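Local structure of glycoside Hydrolase (Bacteroides uniformis, 5TA0) at residues I201-W206 with I323-A328; A262-F267 with F278-Y283. The protein probably hydrolyses agarose-type galactans, binding neoagaro-oligosaccharides in an extended cleft. One frame throughout, in Å; residues are numbered along the deposited sequence. Where two conformers were deposited one is given.

Contact 1 (I201-W206 with I323-A328); sequences INEPLW and ISQYSA. With AAL (3,6-anhydro-alpha-L-galactopyranose), chain C; GAL (beta-D-galactopyranose), chain B; AAL (3,6-anhydro-alpha-L-galactopyranose), chain D; GAL (beta-D-galactopyranose), chain E.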
loop_
_atom_site.group_PDB
_atom_site.type_symbol
_atom_site.label_atom_id
_atom_site.label_comp_id
_atom_site.label_asym_id
_atom_site.label_seq_id
_atom_site.Cartn_x
_atom_site.Cartn_y
_atom_site.Cartn_z
ATOM N N ILE A 201 -14.805 7.209 2.917
ATOM C CA ILE A 201 -14.715 7.472 4.368
ATOM C C ILE A 201 -13.545 6.730 4.983
ATOM O O ILE A 201 -13.312 5.554 4.682
ATOM C CB ILE A 201 -16.072 7.150 5.051
ATOM C CG1 ILE A 201 -16.132 7.656 6.493
ATOM C CG2 ILE A 201 -16.408 5.667 4.946
ATOM C CD1 ILE A 201 -17.485 7.508 7.106
ATOM N N ASN A 202 -12.812 7.399 5.862
ATOM C CA ASN A 202 -11.611 6.823 6.460
ATOM C C ASN A 202 -11.897 5.847 7.609
ATOM O O ASN A 202 -12.578 6.212 8.572
ATOM C CB ASN A 202 -10.742 7.961 6.994
ATOM C CG ASN A 202 -9.391 7.504 7.466
ATOM O OD1 ASN A 202 -8.563 7.076 6.676
ATOM N ND2 ASN A 202 -9.139 7.612 8.781
ATOM N N GLU A 203 -11.400 4.602 7.516
ATOM C CA GLU A 203 -11.408 3.632 8.629
ATOM C C GLU A 203 -12.748 3.558 9.374
ATOM O O GLU A 203 -12.832 3.713 10.598
ATOM C CB GLU A 203 -10.253 3.955 9.581
ATOM C CG GLU A 203 -8.898 3.876 8.886
ATOM C CD GLU A 203 -7.695 3.957 9.787
ATOM O OE1 GLU A 203 -7.840 4.435 10.924
ATOM O OE2 GLU A 203 -6.595 3.588 9.295
ATOM N N PRO A 204 -13.828 3.276 8.632
ATOM C CA PRO A 204 -15.147 3.369 9.235
ATOM C C PRO A 204 -15.497 2.304 10.253
ATOM O O PRO A 204 -16.198 2.615 11.219
ATOM C CB PRO A 204 -16.091 3.332 8.036
ATOM C CG PRO A 204 -15.334 2.544 6.989
ATOM C CD PRO A 204 -13.903 3.005 7.186
ATOM N N LEU A 205 -15.076 1.063 10.034
ATOM C CA LEU A 205 -15.376 -0.013 10.976
ATOM C C LEU A 205 -14.597 0.092 12.257
ATOM O O LEU A 205 -15.070 -0.398 13.279
ATOM C CB LEU A 205 -15.268 -1.405 10.345
ATOM C CG LEU A 205 -16.308 -1.646 9.233
ATOM C CD1 LEU A 205 -16.169 -3.069 8.714
ATOM C CD2 LEU A 205 -17.748 -1.390 9.679
ATOM N N TRP A 206 -13.460 0.777 12.248
ATOM C CA TRP A 206 -12.803 1.128 13.492
ATOM C C TRP A 206 -13.774 1.921 14.380
ATOM O O TRP A 206 -13.992 1.570 15.549
ATOM C CB TRP A 206 -11.508 1.904 13.253
ATOM C CG TRP A 206 -10.874 2.351 14.533
ATOM C CD1 TRP A 206 -10.843 3.607 15.020
ATOM C CD2 TRP A 206 -10.238 1.520 15.517
ATOM N NE1 TRP A 206 -10.225 3.629 16.252
ATOM C CE2 TRP A 206 -9.859 2.359 16.587
ATOM C CE3 TRP A 206 -9.996 0.145 15.619
ATOM C CZ2 TRP A 206 -9.211 1.861 17.739
ATOM C CZ3 TRP A 206 -9.337 -0.343 16.764
ATOM C CH2 TRP A 206 -8.959 0.513 17.794
ATOM N N ILE A 323 -3.645 1.617 -1.480
ATOM C CA ILE A 323 -3.209 1.512 -0.080
ATOM C C ILE A 323 -2.919 2.931 0.379
ATOM O O ILE A 323 -1.822 3.453 0.203
ATOM C CB ILE A 323 -2.036 0.526 0.118
ATOM C CG1 ILE A 323 -2.332 -0.840 -0.539
ATOM C CG2 ILE A 323 -1.804 0.284 1.595
ATOM C CD1 ILE A 323 -1.769 -0.974 -1.919
ATOM N N SER A 324 -3.931 3.609 0.950
ATOM C CA SER A 324 -3.795 5.039 1.152
ATOM C C SER A 324 -3.034 5.442 2.421
ATOM O O SER A 324 -2.718 6.611 2.586
ATOM C CB SER A 324 -5.137 5.740 1.117
ATOM O OG SER A 324 -6.063 5.183 2.013
ATOM N N GLN A 325 -2.778 4.467 3.287
ATOM C CA GLN A 325 -1.858 4.602 4.441
ATOM C C GLN A 325 -1.180 3.267 4.673
ATOM O O GLN A 325 -1.877 2.257 4.785
ATOM C CB GLN A 325 -2.584 4.957 5.737
ATOM C CG GLN A 325 -3.240 6.336 5.779
ATOM C CD GLN A 325 -4.015 6.587 7.064
ATOM O OE1 GLN A 325 -3.732 5.981 8.140
ATOM N NE2 GLN A 325 -4.969 7.481 6.990
ATOM N N TYR A 326 0.140 3.261 4.779
ATOM C CA TYR A 326 0.853 2.046 5.174
ATOM C C TYR A 326 2.159 2.390 5.847
ATOM O O TYR A 326 2.686 3.480 5.670
ATOM C CB TYR A 326 1.096 1.122 3.988
ATOM C CG TYR A 326 2.167 1.507 2.987
ATOM C CD1 TYR A 326 3.463 1.014 3.108
ATOM C CD2 TYR A 326 1.870 2.282 1.863
ATOM C CE1 TYR A 326 4.443 1.296 2.178
ATOM C CE2 TYR A 326 2.862 2.595 0.922
ATOM C CZ TYR A 326 4.123 2.067 1.065
ATOM O OH TYR A 326 5.128 2.290 0.139
ATOM N N SER A 327 2.637 1.403 6.593
ATOM C CA SER A 327 4.004 1.256 7.164
ATOM C C SER A 327 3.862 0.536 8.502
ATOM O O SER A 327 3.476 -0.623 8.481
ATOM C CB SER A 327 4.894 2.510 7.178
ATOM O OG SER A 327 4.391 3.475 8.062
ATOM N N ALA A 328 4.232 1.183 9.607
ATOM C CA ALA A 328 4.119 0.559 10.940
ATOM C C ALA A 328 3.303 1.457 11.858
ATOM O O ALA A 328 3.319 2.695 11.736
ATOM C CB ALA A 328 5.494 0.336 11.543
HETATM C C1 AAL C . -5.599 2.900 16.605
HETATM C C2 AAL C . -5.463 4.407 16.820
HETATM C C3 AAL C . -6.039 5.108 15.616
HETATM C C4 AAL C . -5.309 4.718 14.361
HETATM C C5 AAL C . -5.851 3.327 14.205
HETATM C C6 AAL C . -7.329 3.548 14.418
HETATM O O2 AAL C . -4.087 4.781 16.980
HETATM O O3 AAL C . -7.374 4.614 15.392
HETATM O O4 AAL C . -5.785 5.515 13.301
HETATM O O5 AAL C . -5.283 2.533 15.250
HETATM C C1 GAL B . -4.765 6.314 12.696
HETATM C C2 GAL B . -5.524 7.111 11.647
HETATM C C3 GAL B . -4.798 8.353 11.160
HETATM C C4 GAL B . -3.974 9.033 12.248
HETATM C C5 GAL B . -3.176 8.059 13.070
HETATM C C6 GAL B . -2.351 8.685 14.210
HETATM O O2 GAL B . -5.760 6.294 10.510
HETATM O O3 GAL B . -5.870 9.214 10.744
HETATM O O4 GAL B . -4.883 9.752 13.102
HETATM O O5 GAL B . -4.128 7.169 13.650
HETATM O O6 GAL B . -1.333 9.590 13.746
HETATM C C1 AAL D . -5.558 10.035 9.617
HETATM C C2 AAL D . -6.874 10.535 8.987
HETATM C C3 AAL D . -6.720 11.912 8.363
HETATM C C4 AAL D . -6.100 12.858 9.368
HETATM C C5 AAL D . -4.704 12.323 9.394
HETATM C C6 AAL D . -4.431 12.105 7.940
HETATM O O2 AAL D . -7.909 10.631 9.972
HETATM O O3 AAL D . -5.709 11.835 7.351
HETATM O O4 AAL D . -6.088 14.190 8.813
HETATM O O5 AAL D . -4.658 11.056 10.057
HETATM C C1 GAL E . -4.750 -0.517 20.012
HETATM C C2 GAL E . -4.435 0.826 19.389
HETATM C C3 GAL E . -5.230 1.046 18.105
HETATM C C4 GAL E . -5.100 -0.154 17.178
HETATM C C5 GAL E . -5.474 -1.423 17.932
HETATM C C6 GAL E . -5.429 -2.646 17.037
HETATM O O1 GAL E . -3.914 -0.787 21.154
HETATM O O2 GAL E . -4.759 1.888 20.283
HETATM O O3 GAL E . -4.724 2.257 17.535
HETATM O O4 GAL E . -3.755 -0.283 16.693
HETATM O O5 GAL E . -4.567 -1.557 19.037
HETATM O O6 GAL E . -5.822 -3.805 17.774
#

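Contact 2 (A262-F267 with F278-Y283); sequences ARWKQF and FTIHLY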
loop_
_atom_site.group_PDB
_atom_site.type_symbol
_atom_site.label_atom_id
_atom_site.label_comp_id
_atom_site.label_asym_id
_atom_site.label_seq_id
_atom_site.Cartn_x
_atom_site.Cartn_y
_atom_site.Cartn_z
ATOM N N ALA A 262 -17.966 -11.486 7.186
ATOM C CA ALA A 262 -18.842 -10.394 7.620
ATOM C C ALA A 262 -18.504 -9.028 7.022
ATOM O O ALA A 262 -19.346 -8.140 7.022
ATOM C CB ALA A 262 -18.795 -10.282 9.137
ATOM N N ARG A 263 -17.262 -8.870 6.546
ATOM C CA ARG A 263 -16.728 -7.556 6.191
ATOM C C ARG A 263 -16.377 -7.500 4.700
ATOM O O ARG A 263 -17.271 -7.235 3.895
ATOM C CB ARG A 263 -15.605 -7.163 7.142
ATOM C CG ARG A 263 -16.071 -7.080 8.579
ATOM C CD ARG A 263 -14.967 -6.565 9.446
ATOM N NE ARG A 263 -15.332 -6.636 10.852
ATOM C CZ ARG A 263 -14.839 -5.850 11.805
ATOM N NH1 ARG A 263 -14.021 -4.852 11.532
ATOM N NH2 ARG A 263 -15.228 -6.034 13.066
ATOM N N TRP A 264 -15.130 -7.771 4.316
ATOM C CA TRP A 264 -14.752 -7.666 2.891
ATOM C C TRP A 264 -15.612 -8.496 1.937
ATOM O O TRP A 264 -15.949 -8.022 0.840
ATOM C CB TRP A 264 -13.236 -7.883 2.660
ATOM C CG TRP A 264 -12.530 -6.551 2.649
ATOM C CD1 TRP A 264 -11.960 -5.912 3.708
ATOM C CD2 TRP A 264 -12.459 -5.656 1.551
ATOM N NE1 TRP A 264 -11.471 -4.679 3.318
ATOM C CE2 TRP A 264 -11.783 -4.496 2.001
ATOM C CE3 TRP A 264 -12.853 -5.738 0.210
ATOM C CZ2 TRP A 264 -11.581 -3.393 1.182
ATOM C CZ3 TRP A 264 -12.629 -4.642 -0.605
ATOM C CH2 TRP A 264 -11.985 -3.496 -0.118
ATOM N N LYS A 265 -16.003 -9.710 2.333
ATOM C CA LYS A 265 -16.900 -10.493 1.482
ATOM C C LYS A 265 -18.199 -9.716 1.204
ATOM O O LYS A 265 -18.651 -9.620 0.060
ATOM C CB LYS A 265 -17.189 -11.868 2.100
ATOM C CG LYS A 265 -18.029 -12.811 1.225
ATOM C CD LYS A 265 -19.489 -12.781 1.688
ATOM C CE LYS A 265 -20.379 -13.964 1.282
ATOM N NZ LYS A 265 -20.756 -14.051 -0.137
ATOM N N GLN A 266 -18.817 -9.196 2.263
ATOM C CA GLN A 266 -20.046 -8.433 2.140
ATOM C C GLN A 266 -19.868 -7.132 1.399
ATOM O O GLN A 266 -20.760 -6.731 0.648
ATOM C CB GLN A 266 -20.669 -8.154 3.524
ATOM C CG GLN A 266 -21.002 -9.385 4.358
ATOM C CD GLN A 266 -21.905 -10.370 3.651
ATOM O OE1 GLN A 266 -22.828 -9.991 2.927
ATOM N NE2 GLN A 266 -21.611 -11.645 3.820
ATOM N N PHE A 267 -18.739 -6.440 1.611
ATOM C CA PHE A 267 -18.511 -5.202 0.894
ATOM C C PHE A 267 -18.420 -5.443 -0.625
ATOM O O PHE A 267 -19.041 -4.740 -1.415
ATOM C CB PHE A 267 -17.251 -4.509 1.384
ATOM C CG PHE A 267 -16.946 -3.223 0.665
ATOM C CD1 PHE A 267 -17.772 -2.124 0.758
ATOM C CD2 PHE A 267 -15.799 -3.105 -0.105
ATOM C CE1 PHE A 267 -17.469 -0.926 0.125
ATOM C CE2 PHE A 267 -15.506 -1.921 -0.762
ATOM C CZ PHE A 267 -16.325 -0.837 -0.653
ATOM N N PHE A 278 -10.742 -0.301 -4.853
ATOM C CA PHE A 278 -10.773 -0.743 -3.458
ATOM C C PHE A 278 -9.640 -0.063 -2.729
ATOM O O PHE A 278 -8.608 0.238 -3.342
ATOM C CB PHE A 278 -10.669 -2.256 -3.377
ATOM C CG PHE A 278 -11.910 -2.988 -3.829
ATOM C CD1 PHE A 278 -13.173 -2.375 -3.867
ATOM C CD2 PHE A 278 -11.835 -4.314 -4.247
ATOM C CE1 PHE A 278 -14.306 -3.095 -4.255
ATOM C CE2 PHE A 278 -12.946 -5.010 -4.628
ATOM C CZ PHE A 278 -14.191 -4.414 -4.647
ATOM N N THR A 279 -9.818 0.181 -1.437
ATOM C CA THR A 279 -8.803 0.859 -0.656
ATOM C C THR A 279 -8.729 0.292 0.761
ATOM O O THR A 279 -9.789 0.036 1.399
ATOM C CB THR A 279 -8.993 2.392 -0.686
ATOM O OG1 THR A 279 -8.000 2.985 0.165
ATOM C CG2 THR A 279 -10.362 2.810 -0.246
ATOM N N ILE A 280 -7.493 0.062 1.217
ATOM C CA ILE A 280 -7.192 -0.472 2.535
ATOM C C ILE A 280 -6.000 0.254 3.117
ATOM O O ILE A 280 -5.250 0.924 2.404
ATOM C CB ILE A 280 -6.925 -1.981 2.514
ATOM C CG1 ILE A 280 -5.700 -2.336 1.650
ATOM C CG2 ILE A 280 -8.157 -2.744 2.045
ATOM C CD1 ILE A 280 -5.362 -3.818 1.615
ATOM N N HIS A 281 -5.815 0.114 4.425
ATOM C CA HIS A 281 -4.603 0.499 5.126
ATOM C C HIS A 281 -3.874 -0.722 5.615
ATOM O O HIS A 281 -4.490 -1.690 5.997
ATOM C CB HIS A 281 -4.963 1.428 6.284
ATOM C CG HIS A 281 -5.544 2.724 5.818
ATOM N ND1 HIS A 281 -6.134 3.633 6.666
ATOM C CD2 HIS A 281 -5.616 3.265 4.577
ATOM C CE1 HIS A 281 -6.539 4.687 5.974
ATOM N NE2 HIS A 281 -6.216 4.493 4.710
ATOM N N LEU A 282 -2.543 -0.687 5.583
ATOM C CA LEU A 282 -1.718 -1.856 5.975
ATOM C C LEU A 282 -0.612 -1.424 6.922
ATOM O O LEU A 282 0.360 -0.775 6.506
ATOM C CB LEU A 282 -1.132 -2.536 4.732
ATOM C CG LEU A 282 -2.143 -3.261 3.860
ATOM C CD1 LEU A 282 -1.500 -3.631 2.541
ATOM C CD2 LEU A 282 -2.716 -4.486 4.561
ATOM N N TYR A 283 -0.738 -1.828 8.181
ATOM C CA TYR A 283 0.256 -1.492 9.179
ATOM C C TYR A 283 0.834 -2.726 9.852
ATOM O O TYR A 283 0.110 -3.599 10.352
ATOM C CB TYR A 283 -0.356 -0.597 10.220
ATOM C CG TYR A 283 -0.553 0.827 9.788
ATOM C CD1 TYR A 283 0.513 1.681 9.658
ATOM C CD2 TYR A 283 -1.809 1.328 9.575
ATOM C CE1 TYR A 283 0.331 3.002 9.313
ATOM C CE2 TYR A 283 -2.005 2.649 9.241
ATOM C CZ TYR A 283 -0.929 3.488 9.104
ATOM O OH TYR A 283 -1.138 4.824 8.799
#

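Contact 1 (I201-W206 with I323-A328)
Gln325 reaches across the cleft to Asn202 and Glu203, which close the loop before helix 204-210. Ser324 is hydrogen-bonded through OG to Glu199 and to His281. Gln325 then sends its side chain across. CG lies anti to the carbonyl carbon (chi1 -66°), and the extended chain carries the amide to the sugar. Its CD is 3.9 Å from O2 of the galactose of chain B. The amide plane is turned 30° from that of Asn202 and 46° from the Glu203 carboxylate. The crystallised protein is a Glu-to-Gln variant, and Gln325 is probably the engineered residue. Asn202 is held by Arg83, which is hydrogen-bonded to OD1, while ND2 lies 3.5 Å from O2 of the anhydrogalactose of chain D. Glu203 OE1 lies 2.8 Å from O2 of the chain B galactose and 3.3 Å from O4 of the anhydrogalactose of chain C, the oxygen linking these two sugars. OE2 is hydrogen-bonded to His281. After Gln325, Tyr326 packs on helix 340-358. Further along the cleft, Trp206 lays one face under the chain C sugar, whose C6 sits 3.4 Å above the ring plane. Its CH2 is 3.8 Å from C3 of the chain E galactose. A serine in place of Trp206 would probably leave the anhydro ring without its platform and free to shift. Glu203 after the fourth strand of a (beta/alpha)8 barrel, preceded by an asparagine, and Gln325 on the seventh, probably a glutamate in the native enzyme, are consistent with the active site of a clan GH-A retaining glycosidase.

Contact 2 (A262-F267 with F278-Y283)
Trp264 points the edge of its six-membered ring at the face of Phe278. This is a T-shaped pair, with centroids 5.1 Å apart and planes at 75°. Trp264 CZ3 and CH2 do the touching; CZ3 lies 3.7 Å from Phe278 CG, over that face and offset toward its rim. Phe267 comes one helical turn later. Its CG is anti to the backbone N (chi1 179°), which brings CE2 to 3.9 Å from Phe278 CE1. Those two rings meet obliquely, at 54°. The three rings form an aromatic cluster. Ile280 crosses the indole at about a right angle, with CG2 3.6 Å from Trp264 CZ2. The carbonyl O of Thr279 lies in the indole plane, at its edge, 3.9 Å from CZ2. The buried indole N-H is satisfied by Thr247, to which NE1 is hydrogen-bonded, and Tyr245 stacks on the indole. This bond and the stack probably fix how the indole is turned. The cluster joins the start of helix 264-271 to the outer side of strand 277-285. That strand runs in the parallel barrel sheet between 242-247 and 321-326, and helix 298-315 packs on Phe278.

Strand 197-199 leads into 201-206, the first half of contact 1. The chain then passes through helix 219-236 and strand 242-247 before reaching 262-267. Contact 2 closes a short loop there, from the start of helix 264-271 to strand 277-285. After helix 298-315 the chain arrives at 323-328 and closes the long loop of contact 1. Contact 2 therefore lies wholly within that longer loop, and the two do not cross. They share the barrel sheet, where 277-285 and 321-326 are neighbours. His281 of contact 2 sits between both halves of contact 1, and Leu282 O packs 3.2 Å from Tyr326 CB.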